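Side-chain contacts in guanine nucleotide exchange factor p115rhogef (Homo sapiens, PDB 1IAP), which is a Rho guanine nucleotide exchange factor whose N-terminal RGS-like domain, the part described here, probably binds activated heterotrimeric G protein alpha subunits: residues S61-T66 with V71-N76; A78-R83 with R95-E100. One frame throughout, in Å; residues are numbered along the deposited sequence.

Contact 1 of 2, residues S61-T66 with V71-N76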
ATOM      1  N   SER A  61      -6.094  -6.574   9.788  1.00 19.95           N
ATOM      2  CA  SER A  61      -5.635  -6.860   8.433  1.00 22.71           C
ATOM      3  C   SER A  61      -4.186  -7.326   8.305  1.00 28.40           C
ATOM      4  O   SER A  61      -3.887  -8.198   7.484  1.00 22.65           O
ATOM      5  CB  SER A  61      -5.825  -5.630   7.537  1.00 24.72           C
ATOM      6  OG  SER A  61      -7.195  -5.358   7.304  1.00 26.55           O
ATOM      7  N   PHE A  62      -3.293  -6.769   9.125  1.00 24.58           N
ATOM      8  CA  PHE A  62      -1.874  -7.096   9.007  1.00 21.89           C
ATOM      9  C   PHE A  62      -1.146  -7.691  10.198  1.00 27.15           C
ATOM     10  O   PHE A  62      -0.078  -8.288  10.022  1.00 21.15           O
ATOM     11  CB  PHE A  62      -1.096  -5.843   8.578  1.00 18.45           C
ATOM     12  CG  PHE A  62      -1.680  -5.139   7.390  1.00 21.61           C
ATOM     13  CD1 PHE A  62      -2.378  -3.947   7.549  1.00 22.45           C
ATOM     14  CD2 PHE A  62      -1.535  -5.667   6.111  1.00 18.51           C
ATOM     15  CE1 PHE A  62      -2.930  -3.290   6.451  1.00 23.62           C
ATOM     16  CE2 PHE A  62      -2.083  -5.020   5.009  1.00 22.76           C
ATOM     17  CZ  PHE A  62      -2.782  -3.829   5.179  1.00 21.96           C
ATOM     18  N   LEU A  63      -1.703  -7.544  11.396  1.00 24.44           N
ATOM     19  CA  LEU A  63      -1.014  -8.024  12.595  1.00 22.33           C
ATOM     20  C   LEU A  63      -1.601  -9.240  13.312  1.00 27.97           C
ATOM     21  O   LEU A  63      -0.865 -10.009  13.936  1.00 30.08           O
ATOM     22  CB  LEU A  63      -0.834  -6.851  13.575  1.00 23.78           C
ATOM     23  CG  LEU A  63      -0.342  -5.523  12.970  1.00 20.13           C
ATOM     24  CD1 LEU A  63      -0.317  -4.407  14.018  1.00 18.64           C
ATOM     25  CD2 LEU A  63       1.033  -5.703  12.349  1.00 22.20           C
ATOM     26  N   GLU A  64      -2.912  -9.432  13.214  1.00 27.13           N
ATOM     27  CA  GLU A  64      -3.564 -10.562  13.872  1.00 30.27           C
ATOM     28  C   GLU A  64      -3.200 -11.923  13.271  1.00 33.48           C
ATOM     29  O   GLU A  64      -3.024 -12.053  12.061  1.00 32.26           O
ATOM     30  CB  GLU A  64      -5.082 -10.367  13.886  1.00 33.45           C
ATOM     31  CG  GLU A  64      -5.832 -11.455  14.630  1.00 42.71           C
ATOM     32  CD  GLU A  64      -7.246 -11.054  14.960  1.00 55.10           C
ATOM     33  OE1 GLU A  64      -8.017 -10.748  14.022  1.00 60.59           O
ATOM     34  OE2 GLU A  64      -7.586 -11.043  16.162  1.00 59.06           O
ATOM     35  N   LYS A  65      -3.120 -12.933  14.138  1.00 30.26           N
ATOM     36  CA  LYS A  65      -2.770 -14.305  13.764  1.00 34.43           C
ATOM     37  C   LYS A  65      -3.433 -14.861  12.501  1.00 34.21           C
ATOM     38  O   LYS A  65      -2.759 -15.429  11.639  1.00 38.76           O
ATOM     39  CB  LYS A  65      -3.056 -15.251  14.935  1.00 41.77           C
ATOM     40  CG  LYS A  65      -2.680 -16.707  14.685  1.00 54.42           C
ATOM     41  CD  LYS A  65      -3.316 -17.640  15.716  1.00 63.41           C
ATOM     42  CE  LYS A  65      -2.920 -17.268  17.139  1.00 71.63           C
ATOM     43  NZ  LYS A  65      -3.559 -18.158  18.151  1.00 76.50           N
ATOM     44  N   THR A  66      -4.748 -14.710  12.392  1.00 34.80           N
ATOM     45  CA  THR A  66      -5.469 -15.238  11.235  1.00 36.88           C
ATOM     46  C   THR A  66      -5.548 -14.303  10.028  1.00 31.23           C
ATOM     47  O   THR A  66      -6.138 -14.667   9.012  1.00 34.48           O
ATOM     48  CB  THR A  66      -6.913 -15.660  11.610  1.00 36.70           C
ATOM     49  OG1 THR A  66      -7.678 -14.499  11.964  1.00 42.66           O
ATOM     50  CG2 THR A  66      -6.905 -16.635  12.778  1.00 35.28           C
ATOM     51  N   VAL A  71       1.669  -9.656   8.153  1.00 22.05           N
ATOM     52  CA  VAL A  71       3.060  -9.322   7.885  1.00 24.60           C
ATOM     53  C   VAL A  71       3.879  -9.813   9.079  1.00 24.80           C
ATOM     54  O   VAL A  71       3.329 -10.034  10.158  1.00 25.64           O
ATOM     55  CB  VAL A  71       3.261  -7.788   7.733  1.00 30.78           C
ATOM     56  CG1 VAL A  71       2.411  -7.245   6.590  1.00 25.52           C
ATOM     57  CG2 VAL A  71       2.923  -7.067   9.033  1.00 28.90           C
ATOM     58  N   PRO A  72       5.185 -10.063   8.882  1.00 24.49           N
ATOM     59  CA  PRO A  72       6.017 -10.523  10.001  1.00 26.26           C
ATOM     60  C   PRO A  72       6.082  -9.416  11.062  1.00 24.87           C
ATOM     61  O   PRO A  72       6.625  -8.333  10.828  1.00 28.61           O
ATOM     62  CB  PRO A  72       7.373 -10.794   9.337  1.00 29.40           C
ATOM     63  CG  PRO A  72       7.363  -9.906   8.118  1.00 29.67           C
ATOM     64  CD  PRO A  72       5.949 -10.053   7.622  1.00 27.97           C
ATOM     65  N   VAL A  73       5.479  -9.695  12.213  1.00 26.12           N
ATOM     66  CA  VAL A  73       5.397  -8.742  13.315  1.00 26.08           C
ATOM     67  C   VAL A  73       6.557  -8.848  14.301  1.00 30.06           C
ATOM     68  O   VAL A  73       6.980  -9.948  14.654  1.00 29.56           O
ATOM     69  CB  VAL A  73       4.077  -8.952  14.108  1.00 29.29           C
ATOM     70  CG1 VAL A  73       3.866  -7.826  15.122  1.00 30.89           C
ATOM     71  CG2 VAL A  73       2.889  -9.049  13.154  1.00 31.03           C
ATOM     72  N   PRO A  74       7.121  -7.702  14.720  1.00 34.28           N
ATOM     73  CA  PRO A  74       8.230  -7.723  15.677  1.00 37.48           C
ATOM     74  C   PRO A  74       7.727  -8.386  16.962  1.00 27.89           C
ATOM     75  O   PRO A  74       6.706  -7.976  17.517  1.00 29.37           O
ATOM     76  CB  PRO A  74       8.508  -6.238  15.895  1.00 37.54           C
ATOM     77  CG  PRO A  74       8.189  -5.652  14.565  1.00 38.05           C
ATOM     78  CD  PRO A  74       6.894  -6.334  14.218  1.00 36.67           C
ATOM     79  N   PRO A  75       8.417  -9.437  17.429  1.00 32.11           N
ATOM     80  CA  PRO A  75       8.021 -10.153  18.649  1.00 31.29           C
ATOM     81  C   PRO A  75       7.597  -9.272  19.826  1.00 27.21           C
ATOM     82  O   PRO A  75       6.632  -9.592  20.518  1.00 22.46           O
ATOM     83  CB  PRO A  75       9.246 -11.022  18.961  1.00 33.36           C
ATOM     84  CG  PRO A  75      10.351 -10.420  18.153  1.00 38.55           C
ATOM     85  CD  PRO A  75       9.681  -9.970  16.904  1.00 29.65           C
ATOM     86  N   ASN A  76       8.276  -8.141  20.011  1.00 27.44           N
ATOM     87  CA  ASN A  76       7.950  -7.210  21.089  1.00 34.28           C
ATOM     88  C   ASN A  76       6.548  -6.624  20.909  1.00 31.63           C
ATOM     89  O   ASN A  76       5.779  -6.526  21.868  1.00 30.37           O
ATOM     90  CB  ASN A  76       8.975  -6.071  21.151  1.00 42.74           C
ATOM     91  CG  ASN A  76      10.386  -6.567  21.394  1.00 50.60           C
ATOM     92  OD1 ASN A  76      11.267  -6.409  20.546  1.00 61.03           O
ATOM     93  ND2 ASN A  76      10.609  -7.173  22.555  1.00 53.70           N
TER
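The Phe62 ring meets Val71 obliquely through CG1, while Ser61 CB from its own segment lies 3.8 Å above one face, nearer the ring's margin than its centre. His39 packs against the same ring edge-to-face, and Phe58 meets it as well. The far end of the ring leads away from residues 71-76 and packs on Leu35 and Cys36 of helix 32-43, while the carbonyl of Phe62 is used by Val71.

That backbone carries the polar link. Val71 N donates to Phe62 O at 2.9 Å. The bond is nearly straight, with an N-H...O angle of 169°, and the donor lies in the carbonyl plane. Val71 CG2 sits between the backbone N and the carbonyl carbon (chi1 of CG1 -59°), which brings it 3.4 Å from Phe62 O and 4.2 Å from Phe62 CB.

Leu63 adds apolar contact through CD2, which lies 3.9 Å from Val73 CG2 and 4.1 Å from Val71 CG2, the leucine roughly perpendicular to Val73.

Phe62 O belongs to the last turn or so of helix 48-63. Thr66 N, the amide four residues on, is 8.3 Å from Phe62 O, too far for an ordinary helical bond; the amide of the returning chain takes that place, and Leu63 O likewise accepts from Arg70 NE. The carbonyl of the buried Phe62 is thus satisfied by Val71 N, with the Val71 CG2 methyl beside it. This bond and the Leu63-Val71-Val73 methyl contacts fasten the connection to helix 75-81 back onto helix 48-63.

Contact 2 of 2, residues A78-R83 with R95-E100; sequences AFELDR and RRFVQE
Apolar packing centres on Phe97, which helix 91-103 directs at the end of helix 75-81. Leu81 lies over one face of its ring, with Leu81 CG 4.3 Å above the plane and closer to the ring's margin than to its middle; Leu81 CD2 comes to 3.7 Å from Phe97 CE2 as the two side chains run antiparallel alongside one another. Glu80 CB approaches obliquely, 3.6 Å from Phe97 CZ. Val77 and Ile89 also touch the ring.

A polar group meets the ring at its edge. The Glu80 chain is straight beyond CG (chi2 -180°), which carries Glu80 CD into the ring plane, 3.8 Å from Phe97 CE1, with the carboxylate turned 82° from the ring. An alanine in place of Phe97 would probably open a gap between the helices, leaving Leu81 without the face it covers and the Glu80 chain freer to swing.

One side-chain hydrogen bond lies within residues 78-83. Arg83 NH1 donates to Phe79 O at 2.9 Å, in the carbonyl plane and on a lone pair but bent (139° at the hydrogen), while Arg83 NE lies 3.3 Å above the Phe79 ring plane.

Between the two segments there is no hydrogen bond; aromatic and aliphatic surfaces make the contact. Glu80 OE2 stands 4.8 Å from Glu100 OE2, and this like-charge proximity may slightly favour protonation of one of them, whereas the ring's weakly positive edge hydrogens may ease the charge on Glu80 a little.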
ATOM      1  N   ALA A  78       4.008  -7.890  19.046  1.00 27.50           N
ATOM      2  CA  ALA A  78       3.028  -8.967  19.166  1.00 20.95           C
ATOM      3  C   ALA A  78       2.771  -9.310  20.634  1.00 26.92           C
ATOM      4  O   ALA A  78       1.633  -9.559  21.035  1.00 26.32           O
ATOM      5  CB  ALA A  78       3.510 -10.205  18.416  1.00 26.54           C
ATOM      6  N   PHE A  79       3.840  -9.307  21.424  1.00 27.66           N
ATOM      7  CA  PHE A  79       3.775  -9.597  22.857  1.00 24.93           C
ATOM      8  C   PHE A  79       2.937  -8.532  23.570  1.00 25.66           C
ATOM      9  O   PHE A  79       2.043  -8.854  24.356  1.00 26.02           O
ATOM     10  CB  PHE A  79       5.205  -9.647  23.422  1.00 26.68           C
ATOM     11  CG  PHE A  79       5.280  -9.774  24.922  1.00 29.87           C
ATOM     12  CD1 PHE A  79       5.394 -11.024  25.525  1.00 36.52           C
ATOM     13  CD2 PHE A  79       5.259  -8.638  25.733  1.00 32.57           C
ATOM     14  CE1 PHE A  79       5.487 -11.143  26.915  1.00 35.34           C
ATOM     15  CE2 PHE A  79       5.351  -8.746  27.124  1.00 36.17           C
ATOM     16  CZ  PHE A  79       5.463 -10.000  27.714  1.00 40.09           C
ATOM     17  N   GLU A  80       3.217  -7.266  23.266  1.00 29.70           N
ATOM     18  CA  GLU A  80       2.502  -6.146  23.872  1.00 37.11           C
ATOM     19  C   GLU A  80       1.048  -6.063  23.423  1.00 36.27           C
ATOM     20  O   GLU A  80       0.170  -5.744  24.225  1.00 37.93           O
ATOM     21  CB  GLU A  80       3.217  -4.829  23.571  1.00 44.47           C
ATOM     22  CG  GLU A  80       4.584  -4.706  24.225  1.00 56.34           C
ATOM     23  CD  GLU A  80       5.262  -3.386  23.914  1.00 63.33           C
ATOM     24  OE1 GLU A  80       4.983  -2.390  24.618  1.00 64.43           O
ATOM     25  OE2 GLU A  80       6.073  -3.343  22.963  1.00 68.75           O
ATOM     26  N   LEU A  81       0.793  -6.345  22.147  1.00 33.39           N
ATOM     27  CA  LEU A  81      -0.565  -6.314  21.617  1.00 31.65           C
ATOM     28  C   LEU A  81      -1.450  -7.336  22.319  1.00 36.74           C
ATOM     29  O   LEU A  81      -2.590  -7.036  22.687  1.00 37.18           O
ATOM     30  CB  LEU A  81      -0.571  -6.571  20.108  1.00 31.24           C
ATOM     31  CG  LEU A  81      -0.165  -5.372  19.249  1.00 32.26           C
ATOM     32  CD1 LEU A  81      -0.045  -5.783  17.793  1.00 26.79           C
ATOM     33  CD2 LEU A  81      -1.196  -4.258  19.417  1.00 37.31           C
ATOM     34  N   ASP A  82      -0.910  -8.533  22.530  1.00 30.47           N
ATOM     35  CA  ASP A  82      -1.653  -9.599  23.192  1.00 34.53           C
ATOM     36  C   ASP A  82      -1.896  -9.316  24.673  1.00 37.13           C
ATOM     37  O   ASP A  82      -2.609 -10.064  25.346  1.00 39.50           O
ATOM     38  CB  ASP A  82      -0.923 -10.936  23.027  1.00 36.41           C
ATOM     39  CG  ASP A  82      -0.840 -11.386  21.576  1.00 41.99           C
ATOM     40  OD1 ASP A  82      -1.556 -10.821  20.721  1.00 47.54           O
ATOM     41  OD2 ASP A  82      -0.053 -12.314  21.289  1.00 46.25           O
ATOM     42  N   ARG A  83      -1.317  -8.229  25.173  1.00 37.86           N
ATOM     43  CA  ARG A  83      -1.465  -7.856  26.576  1.00 42.56           C
ATOM     44  C   ARG A  83      -2.051  -6.461  26.768  1.00 46.06           C
ATOM     45  O   ARG A  83      -2.179  -5.984  27.896  1.00 45.48           O
ATOM     46  CB  ARG A  83      -0.113  -7.968  27.283  1.00 38.23           C
ATOM     47  CG  ARG A  83       0.326  -9.402  27.467  1.00 42.46           C
ATOM     48  CD  ARG A  83       1.828  -9.542  27.589  1.00 39.44           C
ATOM     49  NE  ARG A  83       2.206 -10.949  27.697  1.00 37.12           N
ATOM     50  CZ  ARG A  83       2.101 -11.834  26.710  1.00 38.89           C
ATOM     51  NH1 ARG A  83       1.642 -11.466  25.518  1.00 34.58           N
ATOM     52  NH2 ARG A  83       2.394 -13.107  26.935  1.00 43.65           N
ATOM     53  N   ARG A  95       1.284   4.907  17.905  1.00 35.79           N
ATOM     54  CA  ARG A  95       2.270   5.386  16.939  1.00 34.46           C
ATOM     55  C   ARG A  95       3.524   4.517  16.998  1.00 35.79           C
ATOM     56  O   ARG A  95       4.130   4.236  15.968  1.00 31.38           O
ATOM     57  CB  ARG A  95       2.641   6.845  17.208  1.00 43.52           C
ATOM     58  CG  ARG A  95       1.479   7.815  17.097  1.00 49.32           C
ATOM     59  CD  ARG A  95       1.925   9.251  17.328  1.00 56.25           C
ATOM     60  NE  ARG A  95       0.808  10.107  17.724  1.00 63.48           N
ATOM     61  CZ  ARG A  95      -0.198  10.459  16.927  1.00 65.51           C
ATOM     62  NH1 ARG A  95      -0.238  10.040  15.669  1.00 66.49           N
ATOM     63  NH2 ARG A  95      -1.185  11.207  17.402  1.00 69.01           N
ATOM     64  N   ARG A  96       3.904   4.090  18.204  1.00 33.07           N
ATOM     65  CA  ARG A  96       5.084   3.241  18.380  1.00 39.91           C
ATOM     66  C   ARG A  96       4.892   1.897  17.688  1.00 34.23           C
ATOM     67  O   ARG A  96       5.786   1.429  16.986  1.00 33.96           O
ATOM     68  CB  ARG A  96       5.388   3.010  19.865  1.00 47.55           C
ATOM     69  CG  ARG A  96       5.762   4.261  20.638  1.00 63.14           C
ATOM     70  CD  ARG A  96       6.203   3.916  22.052  1.00 70.21           C
ATOM     71  NE  ARG A  96       6.377   5.108  22.879  1.00 78.78           N
ATOM     72  CZ  ARG A  96       7.183   5.182  23.935  1.00 84.67           C
ATOM     73  NH1 ARG A  96       7.906   4.130  24.302  1.00 88.05           N
ATOM     74  NH2 ARG A  96       7.254   6.304  24.638  1.00 87.26           N
ATOM     75  N   PHE A  97       3.734   1.275  17.912  1.00 34.60           N
ATOM     76  CA  PHE A  97       3.416  -0.013  17.294  1.00 33.25           C
ATOM     77  C   PHE A  97       3.461   0.102  15.772  1.00 28.38           C
ATOM     78  O   PHE A  97       4.042  -0.745  15.096  1.00 28.87           O
ATOM     79  CB  PHE A  97       2.032  -0.504  17.725  1.00 31.06           C
ATOM     80  CG  PHE A  97       1.982  -1.053  19.127  1.00 36.33           C
ATOM     81  CD1 PHE A  97       3.133  -1.514  19.756  1.00 39.08           C
ATOM     82  CD2 PHE A  97       0.775  -1.116  19.816  1.00 38.72           C
ATOM     83  CE1 PHE A  97       3.083  -2.028  21.049  1.00 46.88           C
ATOM     84  CE2 PHE A  97       0.716  -1.628  21.107  1.00 44.17           C
ATOM     85  CZ  PHE A  97       1.872  -2.086  21.724  1.00 44.05           C
ATOM     86  N   VAL A  98       2.855   1.160  15.242  1.00 31.91           N
ATOM     87  CA  VAL A  98       2.838   1.392  13.802  1.00 27.63           C
ATOM     88  C   VAL A  98       4.252   1.588  13.251  1.00 32.95           C
ATOM     89  O   VAL A  98       4.633   0.931  12.284  1.00 29.43           O
ATOM     90  CB  VAL A  98       1.953   2.611  13.434  1.00 32.92           C
ATOM     91  CG1 VAL A  98       2.081   2.938  11.951  1.00 27.19           C
ATOM     92  CG2 VAL A  98       0.510   2.320  13.767  1.00 23.98           C
ATOM     93  N   GLN A  99       5.033   2.468  13.878  1.00 29.27           N
ATOM     94  CA  GLN A  99       6.401   2.725  13.427  1.00 30.73           C
ATOM     95  C   GLN A  99       7.298   1.486  13.495  1.00 31.55           C
ATOM     96  O   GLN A  99       8.114   1.260  12.600  1.00 30.17           O
ATOM     97  CB  GLN A  99       7.033   3.880  14.215  1.00 35.88           C
ATOM     98  CG  GLN A  99       6.279   5.209  14.129  1.00 49.64           C
ATOM     99  CD  GLN A  99       6.216   5.804  12.722  1.00 58.04           C
ATOM    100  OE1 GLN A  99       6.245   5.090  11.717  1.00 60.41           O
ATOM    101  NE2 GLN A  99       6.111   7.127  12.654  1.00 63.24           N
ATOM    102  N   GLU A 100       7.147   0.686  14.551  1.00 33.72           N
ATOM    103  CA  GLU A 100       7.941  -0.532  14.712  1.00 32.58           C
ATOM    104  C   GLU A 100       7.548  -1.576  13.674  1.00 31.78           C
ATOM    105  O   GLU A 100       8.396  -2.315  13.171  1.00 31.91           O
ATOM    106  CB  GLU A 100       7.777  -1.119  16.115  1.00 36.39           C
ATOM    107  CG  GLU A 100       8.504  -0.354  17.209  1.00 45.15           C
ATOM    108  CD  GLU A 100       8.468  -1.076  18.548  1.00 53.82           C
ATOM    109  OE1 GLU A 100       9.130  -2.131  18.675  1.00 52.03           O
ATOM    110  OE2 GLU A 100       7.775  -0.594  19.470  1.00 56.86           O
TER

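In the fold
From the N terminus, the chain runs along helix 48-63 into contact 1, which closes the short loop 67-70 and leads into helix 75-81. Contact 2 follows in series: it closes the longer excursion 84-94, which includes the start of helix 91-103, and neither nests in contact 1 nor crosses it. Helix 75-81 serves both, and their centres lie about 9 Å apart. They also touch directly: Leu63 CD1 is 4.0 Å from Leu81 CD1, and Pro74 CG is 3.6 Å from Glu100 O. Together they tie three consecutive helices into one corner of the all-helical RGS-like domain, on one side of the chain's centre.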